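Long-range contacts in endoglucanase E (Clostridium thermocellum, PDB 2WAO), which hydrolyses beta-1,4-glucan as an endoglucanase and carries a C-terminal family 2 esterase domain that probably deacetylates plant polysaccharides and binds cello-oligosaccharide at its active site: residues N14-F19 against D194-T199; L36-T41 against K77-L82; V90-T95 against N153-Y158. All coordinates share one frame; numbering follows the deposited sequence.

Contact 1. Residues N14-F19 against D194-T199. With FMT (formic acid), chain L.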
loop_
_atom_site.group_PDB
_atom_site.type_symbol
_atom_site.label_atom_id
_atom_site.label_comp_id
_atom_site.label_asym_id
_atom_site.label_seq_id
_atom_site.Cartn_x
_atom_site.Cartn_y
_atom_site.Cartn_z
ATOM N N ASN A 14 4.293 6.507 -9.978
ATOM C CA ASN A 14 3.035 6.229 -9.293
ATOM C C ASN A 14 3.238 5.999 -7.796
ATOM O O ASN A 14 3.609 4.920 -7.397
ATOM C CB ASN A 14 2.400 4.964 -9.869
ATOM C CG ASN A 14 1.971 5.140 -11.306
ATOM O OD1 ASN A 14 1.515 6.229 -11.682
ATOM N ND2 ASN A 14 2.127 4.088 -12.123
ATOM N N GLY A 15 3.004 7.021 -6.988
ATOM C CA GLY A 15 3.291 6.941 -5.581
ATOM C C GLY A 15 3.637 8.323 -5.062
ATOM O O GLY A 15 3.502 9.362 -5.787
ATOM N N ARG A 16 4.065 8.341 -3.818
ATOM C CA ARG A 16 4.665 9.515 -3.210
ATOM C C ARG A 16 6.146 9.525 -3.519
ATOM O O ARG A 16 6.924 8.722 -2.971
ATOM C CB ARG A 16 4.409 9.588 -1.684
ATOM C CG ARG A 16 2.917 9.739 -1.335
ATOM C CD ARG A 16 2.796 9.930 0.154
ATOM N NE ARG A 16 1.416 10.130 0.601
ATOM C CZ ARG A 16 1.134 10.402 1.862
ATOM N NH1 ARG A 16 2.139 10.508 2.729
ATOM N NH2 ARG A 16 -0.133 10.570 2.267
ATOM N N PHE A 17 6.539 10.389 -4.447
ATOM C CA PHE A 17 7.961 10.489 -4.811
ATOM C C PHE A 17 8.530 11.858 -4.384
ATOM O O PHE A 17 7.802 12.857 -4.393
ATOM C CB PHE A 17 8.176 10.248 -6.320
ATOM C CG PHE A 17 8.113 8.806 -6.738
ATOM C CD1 PHE A 17 9.279 8.083 -7.034
ATOM C CD2 PHE A 17 6.893 8.177 -6.906
ATOM C CE1 PHE A 17 9.216 6.730 -7.449
ATOM C CE2 PHE A 17 6.823 6.815 -7.293
ATOM C CZ PHE A 17 7.981 6.109 -7.599
ATOM N N ASP A 18 9.813 11.869 -4.003
ATOM C CA ASP A 18 10.580 13.078 -3.772
ATOM C C ASP A 18 11.487 13.322 -4.993
ATOM O O ASP A 18 12.275 12.438 -5.389
ATOM C CB ASP A 18 11.407 12.877 -2.509
ATOM C CG ASP A 18 12.412 13.992 -2.239
ATOM O OD1 ASP A 18 12.134 15.180 -2.501
ATOM O OD2 ASP A 18 13.495 13.653 -1.694
ATOM N N PHE A 19 11.380 14.510 -5.586
ATOM C CA PHE A 19 12.172 14.823 -6.796
ATOM C C PHE A 19 13.318 15.815 -6.512
ATOM O O PHE A 19 13.900 16.384 -7.443
ATOM C CB PHE A 19 11.213 15.342 -7.882
ATOM C CG PHE A 19 10.212 14.308 -8.358
ATOM C CD1 PHE A 19 10.574 13.376 -9.328
ATOM C CD2 PHE A 19 8.905 14.263 -7.838
ATOM C CE1 PHE A 19 9.673 12.421 -9.806
ATOM C CE2 PHE A 19 7.987 13.296 -8.303
ATOM C CZ PHE A 19 8.379 12.373 -9.293
ATOM N N ASP A 194 1.454 10.325 12.788
ATOM C CA ASP A 194 2.810 10.878 12.749
ATOM C C ASP A 194 3.523 10.551 11.434
ATOM O O ASP A 194 4.401 11.304 11.007
ATOM C CB ASP A 194 3.662 10.350 13.910
ATOM C CG ASP A 194 3.025 10.560 15.308
ATOM O OD1 ASP A 194 2.471 11.649 15.563
ATOM O OD2 ASP A 194 3.115 9.614 16.176
ATOM N N ARG A 195 3.216 9.424 10.790
ATOM C CA ARG A 195 3.944 9.042 9.552
ATOM C C ARG A 195 3.203 9.491 8.297
ATOM O O ARG A 195 3.805 9.736 7.251
ATOM C CB ARG A 195 4.126 7.515 9.512
ATOM C CG ARG A 195 4.921 6.946 10.745
ATOM C CD ARG A 195 5.669 5.740 10.337
ATOM N NE ARG A 195 6.418 5.005 11.361
ATOM C CZ ARG A 195 7.701 5.245 11.663
ATOM N NH1 ARG A 195 8.358 6.272 11.113
ATOM N NH2 ARG A 195 8.314 4.468 12.555
ATOM N N TYR A 196 1.876 9.563 8.426
ATOM C CA TYR A 196 0.970 9.901 7.324
ATOM C C TYR A 196 1.382 11.163 6.509
ATOM O O TYR A 196 1.216 11.122 5.308
ATOM C CB TYR A 196 -0.482 10.017 7.824
ATOM C CG TYR A 196 -1.511 10.315 6.759
ATOM C CD1 TYR A 196 -1.667 9.480 5.642
ATOM C CD2 TYR A 196 -2.348 11.434 6.865
ATOM C CE1 TYR A 196 -2.634 9.768 4.647
ATOM C CE2 TYR A 196 -3.302 11.707 5.901
ATOM C CZ TYR A 196 -3.455 10.855 4.801
ATOM O OH TYR A 196 -4.397 11.164 3.808
ATOM N N PRO A 197 1.901 12.235 7.154
ATOM C CA PRO A 197 2.306 13.466 6.425
ATOM C C PRO A 197 3.518 13.336 5.481
ATOM O O PRO A 197 3.844 14.312 4.763
ATOM C CB PRO A 197 2.611 14.479 7.565
ATOM C CG PRO A 197 1.913 13.887 8.815
ATOM C CD PRO A 197 2.083 12.413 8.607
ATOM N N TYR A 198 4.205 12.188 5.508
ATOM C CA TYR A 198 5.533 12.097 4.864
ATOM C C TYR A 198 5.626 11.370 3.513
ATOM O O TYR A 198 4.942 10.370 3.258
ATOM C CB TYR A 198 6.604 11.578 5.855
ATOM C CG TYR A 198 6.792 12.561 6.981
ATOM C CD1 TYR A 198 7.566 13.718 6.802
ATOM C CD2 TYR A 198 6.141 12.379 8.205
ATOM C CE1 TYR A 198 7.695 14.657 7.817
ATOM C CE2 TYR A 198 6.272 13.288 9.232
ATOM C CZ TYR A 198 7.054 14.441 9.026
ATOM O OH TYR A 198 7.202 15.387 10.013
ATOM N N THR A 199 6.452 11.934 2.647
ATOM C CA THR A 199 6.906 11.244 1.430
ATOM C C THR A 199 7.922 10.191 1.840
ATOM O O THR A 199 7.807 9.029 1.453
ATOM C CB THR A 199 7.576 12.223 0.444
ATOM O OG1 THR A 199 6.635 13.251 0.130
ATOM C CG2 THR A 199 7.979 11.499 -0.830
HETATM C C FMT L . 0.152 8.570 -9.510
HETATM O O1 FMT L . 0.676 8.733 -8.396
HETATM O O2 FMT L . -0.427 7.539 -9.904
HETATM O O HOH W 1 7.262 7.236 -0.828
HETATM O O HOH W 2 7.563 14.707 -1.735
#
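Tyr196 meets Arg16 with backbone and side chain together. Its carbonyl O receives Arg16 NH1 at 2.8 Å in a fairly straight bond (167° at the hydrogen), and Arg16 NH2 adds a weak second bond to the same oxygen. The phenol ring stands anti to its own backbone N (chi1 -178°), which brings CE1 to 3.5 Å from Arg16 NH2. Ring and guanidinium planes lie 47° apart, so the pair is not a parallel stack. Glu126 serves both groups, through a salt bridge to Arg16 NH2 and a hydrogen bond with Tyr196 OH. Tyr196 and Pro197 are the central residues of a type I beta turn from Arg195 to Tyr198, closed by Tyr198 N bonding to Arg195 O at 3.0 Å. The turn belongs to the GDSL-like, SGNH-type esterase part and Arg16 to the N-terminal beta-rich part of the chain, so the arginine bridges the two. Tyr198 O takes Arg16 NH1 at 2.9 Å; this bond is more bent, and the nitrogen sits above the carbonyl plane. Both carbonyl oxygens lie in the guanidinium plane, at its edge. At Thr199 the methyl CG2 packs on the backbone, 3.6 Å from Phe17 C. Two waters fill out this end: one donates to Arg16 O and Thr199 O, while the other donates to Phe17 O and lies 2.5 Å from Thr199 OG1.

Contact 2. Residues L36-T41 against K77-L82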
loop_
_atom_site.group_PDB
_atom_site.type_symbol
_atom_site.label_atom_id
_atom_site.label_comp_id
_atom_site.label_asym_id
_atom_site.label_seq_id
_atom_site.Cartn_x
_atom_site.Cartn_y
_atom_site.Cartn_z
ATOM N N LEU A 36 6.287 2.890 -17.610
ATOM C CA LEU A 36 6.769 3.502 -18.865
ATOM C C LEU A 36 6.529 2.576 -20.050
ATOM O O LEU A 36 6.301 1.395 -19.868
ATOM C CB LEU A 36 8.261 3.877 -18.724
ATOM C CG LEU A 36 9.257 2.721 -18.440
ATOM C CD1 LEU A 36 9.515 1.890 -19.719
ATOM C CD2 LEU A 36 10.562 3.283 -17.911
ATOM N N ASN A 37 6.580 3.139 -21.251
ATOM C CA ASN A 37 6.629 2.384 -22.487
ATOM C C ASN A 37 8.011 2.502 -23.122
ATOM O O ASN A 37 8.617 3.565 -23.076
ATOM C CB ASN A 37 5.587 2.927 -23.477
ATOM C CG ASN A 37 4.146 2.683 -23.011
ATOM O OD1 ASN A 37 3.742 1.547 -22.737
ATOM N ND2 ASN A 37 3.380 3.750 -22.926
ATOM N N PHE A 38 8.534 1.403 -23.650
ATOM C CA PHE A 38 9.812 1.466 -24.352
ATOM C C PHE A 38 9.735 0.673 -25.643
ATOM O O PHE A 38 8.905 -0.249 -25.791
ATOM C CB PHE A 38 10.996 1.009 -23.485
ATOM C CG PHE A 38 11.004 -0.458 -23.181
ATOM C CD1 PHE A 38 11.804 -1.344 -23.931
ATOM C CD2 PHE A 38 10.243 -0.961 -22.128
ATOM C CE1 PHE A 38 11.818 -2.741 -23.666
ATOM C CE2 PHE A 38 10.269 -2.354 -21.836
ATOM C CZ PHE A 38 11.075 -3.250 -22.631
ATOM N N TYR A 39 10.611 1.042 -26.561
ATOM C CA TYR A 39 10.785 0.311 -27.805
ATOM C C TYR A 39 12.108 -0.436 -27.698
ATOM O O TYR A 39 13.129 0.146 -27.377
ATOM C CB TYR A 39 10.833 1.254 -29.017
ATOM C CG TYR A 39 10.801 0.479 -30.324
ATOM C CD1 TYR A 39 9.594 0.213 -30.961
ATOM C CD2 TYR A 39 11.968 -0.046 -30.873
ATOM C CE1 TYR A 39 9.548 -0.530 -32.157
ATOM C CE2 TYR A 39 11.937 -0.797 -32.075
ATOM C CZ TYR A 39 10.715 -1.032 -32.694
ATOM O OH TYR A 39 10.650 -1.765 -33.865
ATOM N N GLY A 40 12.081 -1.730 -27.941
ATOM C CA GLY A 40 13.352 -2.485 -28.020
ATOM C C GLY A 40 13.151 -3.935 -27.639
ATOM O O GLY A 40 12.063 -4.484 -27.857
ATOM N N THR A 41 14.204 -4.534 -27.090
ATOM C CA THR A 41 14.179 -5.956 -26.743
ATOM C C THR A 41 14.487 -6.195 -25.262
ATOM O O THR A 41 14.334 -7.306 -24.770
ATOM C CB THR A 41 15.224 -6.757 -27.576
ATOM O OG1 THR A 41 16.548 -6.336 -27.198
ATOM C CG2 THR A 41 14.985 -6.547 -29.071
ATOM N N LYS A 77 19.414 -5.913 -14.945
ATOM C CA LYS A 77 18.679 -6.158 -16.202
ATOM C C LYS A 77 17.276 -6.655 -15.884
ATOM O O LYS A 77 17.101 -7.773 -15.360
ATOM C CB LYS A 77 19.430 -7.158 -17.102
ATOM C CG LYS A 77 18.641 -7.655 -18.323
ATOM C CD LYS A 77 18.598 -6.610 -19.424
ATOM C CE LYS A 77 20.006 -6.249 -19.910
ATOM N NZ LYS A 77 20.578 -7.378 -20.691
ATOM N N LEU A 78 16.268 -5.838 -16.197
ATOM C CA LEU A 78 14.885 -6.180 -15.869
ATOM C C LEU A 78 14.290 -7.273 -16.728
ATOM O O LEU A 78 13.561 -8.135 -16.228
ATOM C CB LEU A 78 13.970 -4.946 -15.904
ATOM C CG LEU A 78 14.263 -3.832 -14.876
ATOM C CD1 LEU A 78 13.237 -2.736 -15.145
ATOM C CD2 LEU A 78 14.211 -4.380 -13.389
ATOM N N VAL A 79 14.571 -7.243 -18.028
ATOM C CA VAL A 79 13.980 -8.184 -18.946
ATOM C C VAL A 79 14.850 -8.116 -20.189
ATOM O O VAL A 79 15.450 -7.090 -20.465
ATOM C CB VAL A 79 12.499 -7.787 -19.297
ATOM C CG1 VAL A 79 12.426 -6.404 -20.046
ATOM C CG2 VAL A 79 11.817 -8.891 -20.080
ATOM N N SER A 80 14.912 -9.215 -20.925
ATOM C CA SER A 80 15.679 -9.229 -22.169
ATOM C C SER A 80 15.172 -10.324 -23.096
ATOM O O SER A 80 14.329 -11.152 -22.717
ATOM C CB SER A 80 17.173 -9.383 -21.897
ATOM O OG SER A 80 17.424 -10.582 -21.171
ATOM N N GLY A 81 15.616 -10.260 -24.348
ATOM C CA GLY A 81 15.273 -11.282 -25.320
ATOM C C GLY A 81 13.861 -11.178 -25.818
ATOM O O GLY A 81 13.337 -12.149 -26.350
ATOM N N LEU A 82 13.232 -10.012 -25.648
ATOM C CA LEU A 82 11.863 -9.786 -26.136
ATOM C C LEU A 82 11.867 -9.558 -27.638
ATOM O O LEU A 82 12.851 -9.053 -28.187
ATOM C CB LEU A 82 11.213 -8.562 -25.457
ATOM C CG LEU A 82 11.186 -8.510 -23.925
ATOM C CD1 LEU A 82 10.782 -7.109 -23.458
ATOM C CD2 LEU A 82 10.212 -9.585 -23.325
HETATM O O HOH W 3 17.798 -8.217 -25.516
#
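The Phe38 ring meets residues 77-82 through its outer end, where Leu82 CD1 lies at the edge, near the ring plane, 4.0 Å from Phe38 CZ. Val79 CG1 approaches the same CZ obliquely at 4.3 Å, neither squarely over a face nor at the edge. From outside the two segments the rings of Phe109, inclined by about 20°, and His87 also meet Phe38. Phe38 CG sits between its backbone N and carbonyl carbon (chi1 69°), which carries the ring across toward Val79 and Leu82, and the Leu82 side chain crosses it at about a right angle.

The two segments come from different antiparallel sheets of the N-terminal beta-sandwich, a domain whose sequence family belongs to the galactose-binding-domain clan. Strand 33-40 runs in one sheet, while 73-79 is the outermost strand of the other. Near the end of that edge strand Leu78 and Val79 both face Ala43, which makes a classic beta bulge.

Beyond the strand ends the backbones join directly. Leu82 N bonds to Thr41 O at 3.1 Å, with 158° at the hydrogen, in the carbonyl plane and on a lone pair. Ser80 CA adds a CA-H...O contact to the same oxygen. Gly81 N, though 3.2 Å from Thr41 O, makes no hydrogen bond there because the angle is poor; it donates instead to a water that also lies 2.8 Å from Thr41 OG1. The methyl end of Thr41 turns to the other carbonyl, with CG2 3.4 Å from Leu82 O, while Leu82 CB rests 3.4 Å from Thr41 O.

Contact 3. Residues V90-T95 against N153-Y158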
loop_
_atom_site.group_PDB
_atom_site.type_symbol
_atom_site.label_atom_id
_atom_site.label_comp_id
_atom_site.label_asym_id
_atom_site.label_seq_id
_atom_site.Cartn_x
_atom_site.Cartn_y
_atom_site.Cartn_z
ATOM N N VAL A 90 6.032 -1.989 -15.838
ATOM C CA VAL A 90 5.786 -1.431 -14.508
ATOM C C VAL A 90 6.904 -1.985 -13.606
ATOM O O VAL A 90 7.170 -3.205 -13.631
ATOM C CB VAL A 90 4.420 -1.855 -13.955
ATOM C CG1 VAL A 90 4.298 -1.450 -12.487
ATOM C CG2 VAL A 90 3.287 -1.291 -14.800
ATOM N N LEU A 91 7.588 -1.103 -12.876
ATOM C CA LEU A 91 8.594 -1.551 -11.882
ATOM C C LEU A 91 8.030 -1.280 -10.474
ATOM O O LEU A 91 7.811 -0.121 -10.104
ATOM C CB LEU A 91 9.941 -0.838 -12.124
ATOM C CG LEU A 91 11.064 -1.138 -11.142
ATOM C CD1 LEU A 91 11.381 -2.654 -11.087
ATOM C CD2 LEU A 91 12.342 -0.321 -11.476
ATOM N N TRP A 92 7.804 -2.336 -9.687
ATOM C CA TRP A 92 6.988 -2.248 -8.464
ATOM C C TRP A 92 7.828 -2.505 -7.212
ATOM O O TRP A 92 8.585 -3.502 -7.142
ATOM C CB TRP A 92 5.858 -3.282 -8.558
ATOM C CG TRP A 92 4.857 -3.295 -7.416
ATOM C CD1 TRP A 92 5.017 -3.851 -6.160
ATOM C CD2 TRP A 92 3.558 -2.688 -7.426
ATOM N NE1 TRP A 92 3.896 -3.614 -5.405
ATOM C CE2 TRP A 92 2.977 -2.928 -6.164
ATOM C CE3 TRP A 92 2.815 -1.984 -8.399
ATOM C CZ2 TRP A 92 1.676 -2.495 -5.836
ATOM C CZ3 TRP A 92 1.516 -1.534 -8.056
ATOM C CH2 TRP A 92 0.958 -1.834 -6.795
ATOM N N LYS A 93 7.732 -1.601 -6.240
ATOM C CA LYS A 93 8.432 -1.770 -4.982
ATOM C C LYS A 93 7.556 -2.697 -4.103
ATOM O O LYS A 93 6.462 -2.315 -3.613
ATOM C CB LYS A 93 8.665 -0.429 -4.278
ATOM C CG LYS A 93 9.491 -0.586 -2.983
ATOM C CD LYS A 93 9.635 0.796 -2.260
ATOM C CE LYS A 93 10.728 0.763 -1.181
ATOM N NZ LYS A 93 10.227 0.417 0.224
ATOM N N ARG A 94 8.004 -3.923 -3.936
ATOM C CA ARG A 94 7.194 -4.902 -3.161
ATOM C C ARG A 94 7.122 -4.615 -1.673
ATOM O O ARG A 94 6.061 -4.804 -1.041
ATOM C CB ARG A 94 7.775 -6.294 -3.351
ATOM C CG ARG A 94 7.638 -6.753 -4.771
ATOM C CD ARG A 94 8.575 -7.972 -5.046
ATOM N NE ARG A 94 8.479 -9.114 -4.079
ATOM C CZ ARG A 94 7.827 -10.268 -4.288
ATOM N NH1 ARG A 94 7.079 -10.483 -5.382
ATOM N NH2 ARG A 94 7.884 -11.229 -3.377
ATOM N N THR A 95 8.263 -4.220 -1.137
ATOM C CA THR A 95 8.532 -4.108 0.292
ATOM C C THR A 95 8.176 -2.733 0.867
ATOM O O THR A 95 8.108 -1.711 0.163
ATOM C CB THR A 95 10.020 -4.396 0.559
ATOM O OG1 THR A 95 10.783 -3.807 -0.504
ATOM C CG2 THR A 95 10.287 -5.923 0.575
ATOM N N ASN A 153 4.810 -9.305 -0.538
ATOM C CA ASN A 153 4.475 -8.913 -1.891
ATOM C C ASN A 153 3.246 -7.980 -1.961
ATOM O O ASN A 153 2.088 -8.438 -2.176
ATOM C CB ASN A 153 4.273 -10.168 -2.764
ATOM C CG ASN A 153 3.930 -9.834 -4.188
ATOM O OD1 ASN A 153 3.568 -10.721 -4.988
ATOM N ND2 ASN A 153 4.112 -8.580 -4.558
ATOM N N SER A 154 3.520 -6.664 -1.869
ATOM C CA SER A 154 2.423 -5.685 -1.964
ATOM C C SER A 154 1.684 -5.678 -3.311
ATOM O O SER A 154 0.577 -5.152 -3.384
ATOM C CB SER A 154 2.869 -4.266 -1.620
ATOM O OG SER A 154 3.862 -3.883 -2.540
ATOM N N TYR A 155 2.294 -6.238 -4.356
ATOM C CA TYR A 155 1.592 -6.335 -5.660
ATOM C C TYR A 155 0.354 -7.226 -5.508
ATOM O O TYR A 155 -0.621 -7.052 -6.243
ATOM C CB TYR A 155 2.507 -6.933 -6.752
ATOM C CG TYR A 155 1.939 -6.822 -8.176
ATOM C CD1 TYR A 155 1.943 -5.590 -8.842
ATOM C CD2 TYR A 155 1.399 -7.946 -8.830
ATOM C CE1 TYR A 155 1.459 -5.478 -10.130
ATOM C CE2 TYR A 155 0.900 -7.850 -10.126
ATOM C CZ TYR A 155 0.954 -6.614 -10.767
ATOM O OH TYR A 155 0.475 -6.500 -12.036
ATOM N N MET A 156 0.400 -8.180 -4.562
ATOM C CA MET A 156 -0.737 -9.096 -4.315
ATOM C C MET A 156 -1.434 -8.777 -2.954
ATOM O O MET A 156 -2.031 -9.652 -2.304
ATOM C CB MET A 156 -0.327 -10.562 -4.453
ATOM C CG MET A 156 0.060 -10.965 -5.905
ATOM S SD MET A 156 -1.291 -10.659 -7.077
ATOM C CE MET A 156 -2.433 -11.944 -6.602
ATOM N N SER A 157 -1.310 -7.511 -2.513
ATOM C CA SER A 157 -2.110 -7.033 -1.377
ATOM C C SER A 157 -3.546 -6.825 -1.844
ATOM O O SER A 157 -3.811 -6.591 -3.045
ATOM C CB SER A 157 -1.569 -5.715 -0.837
ATOM O OG SER A 157 -1.868 -4.655 -1.723
ATOM N N TYR A 158 -4.484 -6.916 -0.904
ATOM C CA TYR A 158 -5.900 -6.634 -1.258
ATOM C C TYR A 158 -5.994 -5.246 -1.881
ATOM O O TYR A 158 -6.866 -5.011 -2.744
ATOM C CB TYR A 158 -6.821 -6.719 -0.043
ATOM C CG TYR A 158 -6.653 -5.574 0.915
ATOM C CD1 TYR A 158 -7.534 -4.477 0.880
ATOM C CD2 TYR A 158 -5.587 -5.556 1.842
ATOM C CE1 TYR A 158 -7.369 -3.405 1.722
ATOM C CE2 TYR A 158 -5.408 -4.467 2.711
ATOM C CZ TYR A 158 -6.309 -3.414 2.642
ATOM O OH TYR A 158 -6.179 -2.315 3.436
#
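Trp92 offers one face of its indole to Tyr155, whose CD1 lies over the ring system and 3.6 Å from Trp92 CD2. The pair is a T-shaped (edge-to-face) stack: the edge of the phenol points at the indole face, the planes stand at 88°, and the tyrosine ring centroid is 5.1 Å from that of the six-membered ring. Tyr155 CB continues the overlap as a CH-pi contact, 4.0 Å from the centroid of the five-membered ring and close to its normal. Trp92 CG is anti to the backbone N (chi1 -177°), which sends the indole off the strand toward 153-158 and lets NE1 reach the serine beside Tyr155.

That bond, Trp92 NE1 to Ser154 OG, measures 2.9 Å with 160° at the hydrogen, and the oxygen lies near the indole plane at the ring edge. Ser154 OG in turn donates to Arg94 O at 2.8 Å, and Ser154 N bonds to the same carbonyl at 3.3 Å. Beside them the Arg94 guanidinium stacks on the Asn153 side-chain amide with the two planes nearly parallel. Arg94 NH2 is held by a salt bridge to Glu139 and a hydrogen bond to the Lys150 carbonyl.

The contact thus seats the end of strand 85-93, from the N-terminal beta-rich part, against the short 3-10 segment of the esterase part that precedes helix 158-165. Because Ser154 OG accepts from an indole N-H and gives its own hydrogen to a carbonyl, its proton has a defined direction. The buried hydroxyl is therefore satisfied in both roles, and Arg94 O is gripped by two donors from a single residue.

Contact 1 spans the longest stretch of chain, and the other two fall within that span, contact 2 closing before contact 3 opens. Contacts 1 and 3 each join the N-terminal beta-rich part to the esterase part; their centres are about 17 Å apart, so the two parts meet at no fewer than two places. Contact 2 lies wholly in the beta-rich part, its centre about 29 Å from that of contact 1 and 20 Å from that of contact 3. Strands 33-40 and 85-93 are neighbours in one antiparallel sheet, and Leu78 CD2 packs 4.0 Å from Leu91 CD1, linking contacts 2 and 3 directly through the sandwich interior.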